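Local coordinates for L544 (Acanthamoeba polyphaga mimivirus, PDB 4AMQ), which probably transfers nucleotides, binding two manganese ions, and is a component of the virion, at residues A[102-116]-A[155-169]. Numbering follows the deposited sequence.
Sequences IYVICGTDDRFLLTE and INEIIWDLYKLRWTS
Asp109 OD2 accepts two bonds, one from Arg111 NH2 and one from a water that also donates to Leu162 O. The water thereby links the carboxylate to the end of helix 152-163. Arg111 meets Asp109 side-on, NE to OD1, and NH2 to OD2 at 2.8 Å, in a salt bridge that uses the syn lone pair of each oxygen. Asp109 N also donates to Tyr163 O at 2.7 Å.

From here strand 164-167 runs back antiparallel to strand 99-108, as an outermost strand of the six-stranded sheet. Val104 and Trp167 exchange two backbone bonds. A beta bulge shifts the register between Ile105 and Thr108. At the bulge, Trp167 NE1 reaches Cys106 O at 3.0 Å, 21° out of the indole plane. Gly107 has backbone angles that call for glycine, and Leu165 packs against it.

On the Ile105 and Thr108 face, Thr108 CG2 lies over the Tyr163 ring, 3.9 Å from its centroid. Arg166 bends at chi3 (-63°) and lays its guanidinium on Tyr103 in an off-centre cation-pi stack, with the planes 14° apart. Asp161 OD1 sits over the opposite guanidinium face, 3.2 Å from Arg166 NH1, a pairing of charges only.

Beyond the strands, Leu162 CB stands over the centre of the Phe112 ring, 3.7 Å from its centroid. Arg111 NH2 also bonds Arg180 O.

The Asp109 charge is probably balanced by Arg111, and that of Asp161 by Arg166. Both carboxylates would be expected to stay ionised. The two ion pairs, one on each segment, lie near the helix-to-strand junction at Tyr163 and Lys164 in the nucleotidyltransferase domain.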
ATOM      1  N   ILE A 102       2.738  10.955   5.503  1.00 30.94           N
ATOM      2  CA  ILE A 102       3.138  11.157   4.111  1.00 29.30           C
ATOM      3  C   ILE A 102       2.050  11.824   3.273  1.00 27.26           C
ATOM      4  O   ILE A 102       2.296  12.821   2.601  1.00 26.88           O
ATOM      5  CB  ILE A 102       3.534   9.828   3.433  1.00 33.66           C
ATOM      6  CG1 ILE A 102       4.734   9.197   4.143  1.00 31.93           C
ATOM      7  CG2 ILE A 102       3.847  10.057   1.961  1.00 31.50           C
ATOM      8  CD1 ILE A 102       5.994  10.024   4.070  1.00 30.59           C
ATOM      9  N   TYR A 103       0.847  11.264   3.305  1.00 26.56           N
ATOM     10  CA  TYR A 103      -0.247  11.814   2.517  1.00 28.62           C
ATOM     11  C   TYR A 103      -1.530  11.915   3.316  1.00 27.93           C
ATOM     12  O   TYR A 103      -1.841  11.044   4.129  1.00 29.86           O
ATOM     13  CB  TYR A 103      -0.536  10.952   1.285  1.00 30.38           C
ATOM     14  CG  TYR A 103       0.573  10.865   0.263  1.00 30.92           C
ATOM     15  CD1 TYR A 103       1.067  12.003  -0.363  1.00 29.14           C
ATOM     16  CD2 TYR A 103       1.096   9.632  -0.105  1.00 30.00           C
ATOM     17  CE1 TYR A 103       2.074  11.915  -1.309  1.00 32.42           C
ATOM     18  CE2 TYR A 103       2.096   9.535  -1.048  1.00 33.69           C
ATOM     19  CZ  TYR A 103       2.581  10.676  -1.646  1.00 28.81           C
ATOM     20  OH  TYR A 103       3.575  10.567  -2.586  1.00 33.47           O
ATOM     21  N   VAL A 104      -2.273  12.985   3.069  1.00 27.06           N
ATOM     22  CA  VAL A 104      -3.668  13.058   3.467  1.00 31.34           C
ATOM     23  C   VAL A 104      -4.489  12.991   2.188  1.00 34.48           C
ATOM     24  O   VAL A 104      -4.421  13.893   1.350  1.00 32.79           O
ATOM     25  CB  VAL A 104      -3.985  14.356   4.224  1.00 29.66           C
ATOM     26  CG1 VAL A 104      -5.482  14.477   4.457  1.00 33.64           C
ATOM     27  CG2 VAL A 104      -3.233  14.394   5.545  1.00 31.74           C
ATOM     28  N   ILE A 105      -5.243  11.910   2.028  1.00 31.32           N
ATOM     29  CA  ILE A 105      -6.003  11.697   0.804  1.00 33.42           C
ATOM     30  C   ILE A 105      -7.454  12.106   0.989  1.00 35.97           C
ATOM     31  O   ILE A 105      -8.194  11.479   1.743  1.00 37.59           O
ATOM     32  CB  ILE A 105      -5.953  10.229   0.355  1.00 32.56           C
ATOM     33  CG1 ILE A 105      -4.504   9.755   0.239  1.00 33.86           C
ATOM     34  CG2 ILE A 105      -6.684  10.056  -0.966  1.00 31.36           C
ATOM     35  CD1 ILE A 105      -4.373   8.328  -0.237  1.00 38.20           C
ATOM     36  N   CYS A 106      -7.850  13.162   0.292  1.00 37.00           N
ATOM     37  CA  CYS A 106      -9.207  13.674   0.373  1.00 38.85           C
ATOM     38  C   CYS A 106      -9.509  14.494  -0.873  1.00 40.79           C
ATOM     39  O   CYS A 106      -8.810  15.462  -1.171  1.00 40.13           O
ATOM     40  CB  CYS A 106      -9.370  14.539   1.626  1.00 39.14           C
ATOM     41  SG  CYS A 106     -11.080  14.993   2.027  1.00 44.78           S
ATOM     42  N   GLY A 107     -10.543  14.098  -1.606  1.00 37.29           N
ATOM     43  CA  GLY A 107     -10.954  14.829  -2.791  1.00 40.67           C
ATOM     44  C   GLY A 107     -10.632  14.110  -4.084  1.00 40.52           C
ATOM     45  O   GLY A 107      -9.879  13.138  -4.096  1.00 39.86           O
ATOM     46  N   THR A 108     -11.216  14.583  -5.181  1.00 45.07           N
ATOM     47  CA  THR A 108     -10.948  14.009  -6.493  1.00 46.44           C
ATOM     48  C   THR A 108     -10.804  15.090  -7.555  1.00 51.00           C
ATOM     49  O   THR A 108     -11.350  16.185  -7.420  1.00 52.37           O
ATOM     50  CB  THR A 108     -12.050  13.021  -6.928  1.00 51.61           C
ATOM     51  OG1 THR A 108     -13.326  13.672  -6.892  1.00 52.57           O
ATOM     52  CG2 THR A 108     -12.073  11.802  -6.015  1.00 49.23           C
ATOM     53  N   ASP A 109     -10.056  14.773  -8.605  1.00 50.34           N
ATOM     54  CA  ASP A 109      -9.900  15.662  -9.748  1.00 54.57           C
ATOM     55  C   ASP A 109     -10.673  15.066 -10.918  1.00 51.97           C
ATOM     56  O   ASP A 109     -10.141  14.254 -11.676  1.00 53.62           O
ATOM     57  CB  ASP A 109      -8.420  15.815 -10.106  1.00 49.47           C
ATOM     58  CG  ASP A 109      -8.187  16.832 -11.207  1.00 55.86           C
ATOM     59  OD1 ASP A 109      -9.169  17.245 -11.860  1.00 57.66           O
ATOM     60  OD2 ASP A 109      -7.018  17.214 -11.424  1.00 55.13           O
ATOM     61  N   ASP A 110     -11.930  15.474 -11.059  1.00 53.68           N
ATOM     62  CA  ASP A 110     -12.857  14.827 -11.987  1.00 59.94           C
ATOM     63  C   ASP A 110     -12.457  14.907 -13.465  1.00 60.10           C
ATOM     64  O   ASP A 110     -13.060  14.241 -14.310  1.00 59.17           O
ATOM     65  CB  ASP A 110     -14.280  15.358 -11.780  1.00 64.06           C
ATOM     66  CG  ASP A 110     -14.886  14.893 -10.466  1.00 67.81           C
ATOM     67  OD1 ASP A 110     -14.538  13.783 -10.009  1.00 68.31           O
ATOM     68  OD2 ASP A 110     -15.706  15.637  -9.889  1.00 72.70           O
ATOM     69  N   ARG A 111     -11.443  15.712 -13.774  1.00 53.25           N
ATOM     70  CA  ARG A 111     -10.922  15.791 -15.137  1.00 53.17           C
ATOM     71  C   ARG A 111     -10.275  14.465 -15.520  1.00 54.08           C
ATOM     72  O   ARG A 111     -10.093  14.166 -16.701  1.00 57.04           O
ATOM     73  CB  ARG A 111      -9.902  16.925 -15.268  1.00 47.90           C
ATOM     74  CG  ARG A 111     -10.440  18.306 -14.922  1.00 45.02           C
ATOM     75  CD  ARG A 111      -9.329  19.359 -14.936  1.00 56.79           C
ATOM     76  NE  ARG A 111      -8.264  19.045 -13.987  1.00 50.56           N
ATOM     77  CZ  ARG A 111      -7.066  19.625 -13.976  1.00 56.62           C
ATOM     78  NH1 ARG A 111      -6.764  20.558 -14.870  1.00 53.06           N
ATOM     79  NH2 ARG A 111      -6.162  19.266 -13.074  1.00 53.94           N
ATOM     80  N   PHE A 112      -9.929  13.674 -14.508  1.00 51.33           N
ATOM     81  CA  PHE A 112      -9.368  12.351 -14.723  1.00 57.37           C
ATOM     82  C   PHE A 112     -10.432  11.288 -14.486  1.00 57.99           C
ATOM     83  O   PHE A 112     -10.128  10.098 -14.444  1.00 59.79           O
ATOM     84  CB  PHE A 112      -8.153  12.131 -13.817  1.00 54.34           C
ATOM     85  CG  PHE A 112      -7.007  13.056 -14.116  1.00 55.18           C
ATOM     86  CD1 PHE A 112      -6.092  12.743 -15.106  1.00 55.48           C
ATOM     87  CD2 PHE A 112      -6.849  14.241 -13.414  1.00 53.77           C
ATOM     88  CE1 PHE A 112      -5.042  13.590 -15.390  1.00 55.95           C
ATOM     89  CE2 PHE A 112      -5.801  15.092 -13.695  1.00 53.22           C
ATOM     90  CZ  PHE A 112      -4.899  14.766 -14.684  1.00 54.61           C
ATOM     91  N   LEU A 113     -11.679  11.726 -14.328  1.00 58.61           N
ATOM     92  CA  LEU A 113     -12.801  10.800 -14.220  1.00 64.81           C
ATOM     93  C   LEU A 113     -13.249  10.375 -15.612  1.00 68.31           C
ATOM     94  O   LEU A 113     -14.175  10.955 -16.180  1.00 71.05           O
ATOM     95  CB  LEU A 113     -13.969  11.429 -13.451  1.00 66.47           C
ATOM     96  CG  LEU A 113     -15.204  10.538 -13.276  1.00 67.56           C
ATOM     97  CD1 LEU A 113     -14.796   9.163 -12.786  1.00 66.49           C
ATOM     98  CD2 LEU A 113     -16.204  11.165 -12.324  1.00 60.54           C
ATOM     99  N   LEU A 114     -12.588   9.358 -16.153  1.00 72.48           N
ATOM    100  CA  LEU A 114     -12.872   8.894 -17.502  1.00 79.05           C
ATOM    101  C   LEU A 114     -14.193   8.143 -17.580  1.00 86.27           C
ATOM    102  O   LEU A 114     -14.742   7.708 -16.566  1.00 82.83           O
ATOM    103  CB  LEU A 114     -11.736   8.000 -18.003  1.00 80.14           C
ATOM    104  CG  LEU A 114     -10.771   8.584 -19.038  1.00 82.45           C
ATOM    105  CD1 LEU A 114     -10.429  10.020 -18.701  1.00 79.74           C
ATOM    106  CD2 LEU A 114      -9.505   7.746 -19.126  1.00 82.55           C
ATOM    107  N   THR A 115     -14.703   8.015 -18.798  1.00 88.25           N
ATOM    108  CA  THR A 115     -15.844   7.159 -19.066  1.00 89.29           C
ATOM    109  C   THR A 115     -15.348   5.991 -19.912  1.00 89.34           C
ATOM    110  O   THR A 115     -16.140   5.250 -20.490  1.00 90.14           O
ATOM    111  CB  THR A 115     -16.970   7.925 -19.787  1.00 89.02           C
ATOM    112  OG1 THR A 115     -16.958   9.296 -19.368  1.00 88.32           O
ATOM    113  CG2 THR A 115     -18.324   7.309 -19.462  1.00 82.60           C
ATOM    114  N   GLU A 116     -14.026   5.848 -19.980  1.00 90.78           N
ATOM    115  CA  GLU A 116     -13.379   4.717 -20.644  1.00 88.00           C
ATOM    116  C   GLU A 116     -13.761   4.593 -22.116  1.00 88.80           C
ATOM    117  O   GLU A 116     -13.641   3.518 -22.708  1.00 89.26           O
ATOM    118  CB  GLU A 116     -13.685   3.405 -19.911  1.00 88.68           C
ATOM    119  CG  GLU A 116     -13.241   3.367 -18.446  1.00 93.26           C
ATOM    120  CD  GLU A 116     -11.733   3.389 -18.273  1.00 92.60           C
ATOM    121  OE1 GLU A 116     -11.012   2.955 -19.195  1.00 92.32           O
ATOM    122  OE2 GLU A 116     -11.266   3.841 -17.207  1.00 90.01           O
ATOM    123  N   ILE A 155      -4.852   1.653 -17.102  1.00 78.29           N
ATOM    124  CA  ILE A 155      -5.256   3.035 -17.313  1.00 80.46           C
ATOM    125  C   ILE A 155      -5.417   3.707 -15.957  1.00 74.49           C
ATOM    126  O   ILE A 155      -4.820   4.754 -15.685  1.00 70.27           O
ATOM    127  CB  ILE A 155      -6.590   3.132 -18.078  1.00 79.26           C
ATOM    128  CG1 ILE A 155      -6.505   2.387 -19.413  1.00 82.00           C
ATOM    129  CG2 ILE A 155      -6.971   4.586 -18.292  1.00 74.05           C
ATOM    130  CD1 ILE A 155      -5.399   2.874 -20.319  1.00 80.60           C
ATOM    131  N   ASN A 156      -6.233   3.091 -15.106  1.00 77.55           N
ATOM    132  CA  ASN A 156      -6.460   3.594 -13.760  1.00 77.08           C
ATOM    133  C   ASN A 156      -5.204   3.485 -12.902  1.00 73.68           C
ATOM    134  O   ASN A 156      -5.032   4.233 -11.944  1.00 71.60           O
ATOM    135  CB  ASN A 156      -7.621   2.850 -13.097  1.00 74.05           C
ATOM    136  CG  ASN A 156      -8.908   2.952 -13.893  1.00 79.63           C
ATOM    137  OD1 ASN A 156      -9.151   3.946 -14.577  1.00 80.94           O
ATOM    138  ND2 ASN A 156      -9.740   1.921 -13.807  1.00 84.52           N
ATOM    139  N   GLU A 157      -4.329   2.547 -13.255  1.00 73.53           N
ATOM    140  CA  GLU A 157      -3.066   2.369 -12.548  1.00 75.61           C
ATOM    141  C   GLU A 157      -2.153   3.581 -12.735  1.00 77.82           C
ATOM    142  O   GLU A 157      -1.241   3.819 -11.940  1.00 72.42           O
ATOM    143  CB  GLU A 157      -2.365   1.095 -13.030  1.00 81.23           C
ATOM    144  CG  GLU A 157      -1.047   0.803 -12.332  1.00 82.30           C
ATOM    145  CD  GLU A 157       0.152   0.998 -13.240  1.00 90.51           C
ATOM    146  OE1 GLU A 157      -0.016   0.906 -14.475  1.00 89.87           O
ATOM    147  OE2 GLU A 157       1.261   1.243 -12.720  1.00 98.25           O
ATOM    148  N   ILE A 158      -2.414   4.349 -13.789  1.00 73.57           N
ATOM    149  CA  ILE A 158      -1.608   5.523 -14.120  1.00 72.24           C
ATOM    150  C   ILE A 158      -2.198   6.813 -13.569  1.00 69.28           C
ATOM    151  O   ILE A 158      -1.471   7.689 -13.094  1.00 65.84           O
ATOM    152  CB  ILE A 158      -1.449   5.677 -15.646  1.00 75.98           C
ATOM    153  CG1 ILE A 158      -0.280   4.834 -16.142  1.00 76.96           C
ATOM    154  CG2 ILE A 158      -1.218   7.128 -16.028  1.00 74.64           C
ATOM    155  CD1 ILE A 158       0.159   5.199 -17.534  1.00 81.33           C
ATOM    156  N   ILE A 159      -3.521   6.919 -13.632  1.00 66.34           N
ATOM    157  CA  ILE A 159      -4.207   8.167 -13.331  1.00 62.68           C
ATOM    158  C   ILE A 159      -4.868   8.170 -11.957  1.00 55.48           C
ATOM    159  O   ILE A 159      -5.534   9.136 -11.584  1.00 55.41           O
ATOM    160  CB  ILE A 159      -5.281   8.460 -14.388  1.00 66.42           C
ATOM    161  CG1 ILE A 159      -6.470   7.513 -14.205  1.00 63.47           C
ATOM    162  CG2 ILE A 159      -4.690   8.327 -15.783  1.00 64.54           C
ATOM    163  CD1 ILE A 159      -7.705   7.916 -14.979  1.00 65.00           C
ATOM    164  N   TRP A 160      -4.687   7.089 -11.208  1.00 57.26           N
ATOM    165  CA  TRP A 160      -5.294   6.980  -9.889  1.00 59.69           C
ATOM    166  C   TRP A 160      -4.784   8.079  -8.961  1.00 51.11           C
ATOM    167  O   TRP A 160      -5.565   8.728  -8.270  1.00 46.98           O
ATOM    168  CB  TRP A 160      -5.029   5.597  -9.287  1.00 61.51           C
ATOM    169  CG  TRP A 160      -5.705   5.376  -7.967  1.00 65.56           C
ATOM    170  CD1 TRP A 160      -5.111   5.014  -6.792  1.00 63.80           C
ATOM    171  CD2 TRP A 160      -7.104   5.516  -7.683  1.00 67.57           C
ATOM    172  NE1 TRP A 160      -6.054   4.912  -5.796  1.00 66.02           N
ATOM    173  CE2 TRP A 160      -7.285   5.216  -6.317  1.00 69.47           C
ATOM    174  CE3 TRP A 160      -8.221   5.862  -8.451  1.00 66.59           C
ATOM    175  CZ2 TRP A 160      -8.537   5.252  -5.703  1.00 71.91           C
ATOM    176  CZ3 TRP A 160      -9.463   5.897  -7.840  1.00 66.24           C
ATOM    177  CH2 TRP A 160      -9.611   5.593  -6.479  1.00 69.74           C
ATOM    178  N   ASP A 161      -3.472   8.289  -8.961  1.00 50.62           N
ATOM    179  CA  ASP A 161      -2.862   9.309  -8.115  1.00 51.49           C
ATOM    180  C   ASP A 161      -3.300  10.708  -8.536  1.00 53.67           C
ATOM    181  O   ASP A 161      -3.209  11.662  -7.760  1.00 50.63           O
ATOM    182  CB  ASP A 161      -1.339   9.193  -8.157  1.00 46.19           C
ATOM    183  CG  ASP A 161      -0.843   7.861  -7.630  1.00 55.23           C
ATOM    184  OD1 ASP A 161      -1.486   7.312  -6.708  1.00 50.12           O
ATOM    185  OD2 ASP A 161       0.184   7.360  -8.141  1.00 56.29           O
ATOM    186  N   LEU A 162      -3.779  10.819  -9.771  1.00 48.12           N
ATOM    187  CA  LEU A 162      -4.220  12.098 -10.315  1.00 48.90           C
ATOM    188  C   LEU A 162      -5.711  12.331 -10.075  1.00 47.88           C
ATOM    189  O   LEU A 162      -6.143  13.465  -9.876  1.00 45.40           O
ATOM    190  CB  LEU A 162      -3.891  12.181 -11.807  1.00 52.47           C
ATOM    191  CG  LEU A 162      -2.395  12.214 -12.125  1.00 52.76           C
ATOM    192  CD1 LEU A 162      -2.125  11.850 -13.578  1.00 53.04           C
ATOM    193  CD2 LEU A 162      -1.812  13.577 -11.786  1.00 55.51           C
ATOM    194  N   TYR A 163      -6.491  11.254 -10.092  1.00 50.71           N
ATOM    195  CA  TYR A 163      -7.915  11.347  -9.785  1.00 48.07           C
ATOM    196  C   TYR A 163      -8.134  11.598  -8.297  1.00 47.37           C
ATOM    197  O   TYR A 163      -8.874  12.502  -7.919  1.00 47.47           O
ATOM    198  CB  TYR A 163      -8.658  10.086 -10.233  1.00 49.66           C
ATOM    199  CG  TYR A 163     -10.120  10.073  -9.845  1.00 50.75           C
ATOM    200  CD1 TYR A 163     -10.917  11.192 -10.040  1.00 50.81           C
ATOM    201  CD2 TYR A 163     -10.703   8.942  -9.291  1.00 54.50           C
ATOM    202  CE1 TYR A 163     -12.251  11.188  -9.689  1.00 55.68           C
ATOM    203  CE2 TYR A 163     -12.041   8.926  -8.938  1.00 50.01           C
ATOM    204  CZ  TYR A 163     -12.808  10.053  -9.139  1.00 55.54           C
ATOM    205  OH  TYR A 163     -14.140  10.049  -8.789  1.00 62.08           O
ATOM    206  N   LYS A 164      -7.484  10.798  -7.456  1.00 48.34           N
ATOM    207  CA  LYS A 164      -7.568  10.979  -6.008  1.00 52.25           C
ATOM    208  C   LYS A 164      -6.533  11.992  -5.530  1.00 45.05           C
ATOM    209  O   LYS A 164      -5.338  11.832  -5.779  1.00 45.85           O
ATOM    210  CB  LYS A 164      -7.360   9.649  -5.284  1.00 54.10           C
ATOM    211  CG  LYS A 164      -8.296   8.549  -5.738  1.00 60.03           C
ATOM    212  CD  LYS A 164      -9.751   8.903  -5.475  1.00 66.45           C
ATOM    213  CE  LYS A 164     -10.076   8.872  -3.990  1.00 67.06           C
ATOM    214  NZ  LYS A 164     -11.521   9.143  -3.741  1.00 76.65           N
ATOM    215  N   LEU A 165      -6.993  13.032  -4.841  1.00 35.04           N
ATOM    216  CA  LEU A 165      -6.101  14.078  -4.363  1.00 38.61           C
ATOM    217  C   LEU A 165      -5.285  13.635  -3.151  1.00 42.57           C
ATOM    218  O   LEU A 165      -5.824  13.434  -2.060  1.00 37.91           O
ATOM    219  CB  LEU A 165      -6.887  15.348  -4.034  1.00 38.72           C
ATOM    220  CG  LEU A 165      -7.564  16.053  -5.212  1.00 46.28           C
ATOM    221  CD1 LEU A 165      -8.318  17.283  -4.738  1.00 44.19           C
ATOM    222  CD2 LEU A 165      -6.538  16.430  -6.271  1.00 45.12           C
ATOM    223  N   ARG A 166      -3.980  13.479  -3.352  1.00 35.54           N
ATOM    224  CA  ARG A 166      -3.077  13.166  -2.255  1.00 33.29           C
ATOM    225  C   ARG A 166      -2.404  14.447  -1.779  1.00 36.15           C
ATOM    226  O   ARG A 166      -1.570  15.017  -2.482  1.00 38.37           O
ATOM    227  CB  ARG A 166      -2.026  12.137  -2.689  1.00 34.06           C
ATOM    228  CG  ARG A 166      -2.611  10.892  -3.348  1.00 40.31           C
ATOM    229  CD  ARG A 166      -1.589   9.760  -3.452  1.00 39.40           C
ATOM    230  NE  ARG A 166      -0.447  10.101  -4.297  1.00 39.85           N
ATOM    231  CZ  ARG A 166       0.504   9.239  -4.651  1.00 41.78           C
ATOM    232  NH1 ARG A 166       0.450   7.982  -4.237  1.00 37.19           N
ATOM    233  NH2 ARG A 166       1.508   9.633  -5.423  1.00 38.62           N
ATOM    234  N   TRP A 167      -2.779  14.908  -0.592  1.00 34.01           N
ATOM    235  CA  TRP A 167      -2.206  16.124  -0.027  1.00 32.93           C
ATOM    236  C   TRP A 167      -0.945  15.806   0.776  1.00 32.85           C
ATOM    237  O   TRP A 167      -0.933  14.872   1.580  1.00 28.98           O
ATOM    238  CB  TRP A 167      -3.232  16.829   0.869  1.00 34.89           C
ATOM    239  CG  TRP A 167      -4.473  17.274   0.141  1.00 37.41           C
ATOM    240  CD1 TRP A 167      -5.428  16.473  -0.415  1.00 36.88           C
ATOM    241  CD2 TRP A 167      -4.894  18.623  -0.099  1.00 36.54           C
ATOM    242  NE1 TRP A 167      -6.412  17.238  -0.993  1.00 39.79           N
ATOM    243  CE2 TRP A 167      -6.107  18.562  -0.813  1.00 40.75           C
ATOM    244  CE3 TRP A 167      -4.358  19.877   0.215  1.00 41.49           C
ATOM    245  CZ2 TRP A 167      -6.795  19.704  -1.217  1.00 40.83           C
ATOM    246  CZ3 TRP A 167      -5.043  21.011  -0.187  1.00 47.35           C
ATOM    247  CH2 TRP A 167      -6.247  20.917  -0.896  1.00 44.70           C
ATOM    248  N   THR A 168       0.119  16.571   0.552  1.00 31.51           N
ATOM    249  CA  THR A 168       1.300  16.480   1.404  1.00 32.33           C
ATOM    250  C   THR A 168       1.038  17.275   2.676  1.00 37.32           C
ATOM    251  O   THR A 168       0.090  18.062   2.734  1.00 34.76           O
ATOM    252  CB  THR A 168       2.560  17.043   0.717  1.00 32.87           C
ATOM    253  OG1 THR A 168       2.346  18.416   0.376  1.00 35.75           O
ATOM    254  CG2 THR A 168       2.887  16.255  -0.545  1.00 29.94           C
ATOM    255  N   SER A 169       1.874  17.070   3.689  1.00 32.55           N
ATOM    256  CA  SER A 169       1.735  17.794   4.950  1.00 36.38           C
ATOM    257  C   SER A 169       1.817  19.301   4.751  1.00 33.20           C
ATOM    258  O   SER A 169       1.070  20.053   5.370  1.00 35.57           O
ATOM    259  CB  SER A 169       2.798  17.345   5.957  1.00 38.61           C
ATOM    260  OG  SER A 169       2.500  16.061   6.475  1.00 44.48           O
TER
HETATM  261  O   HOH W   1       3.887  14.904   3.680  1.00 31.68           O
HETATM  262  O   HOH W   2      -4.863  16.270 -10.187  1.00 47.17           O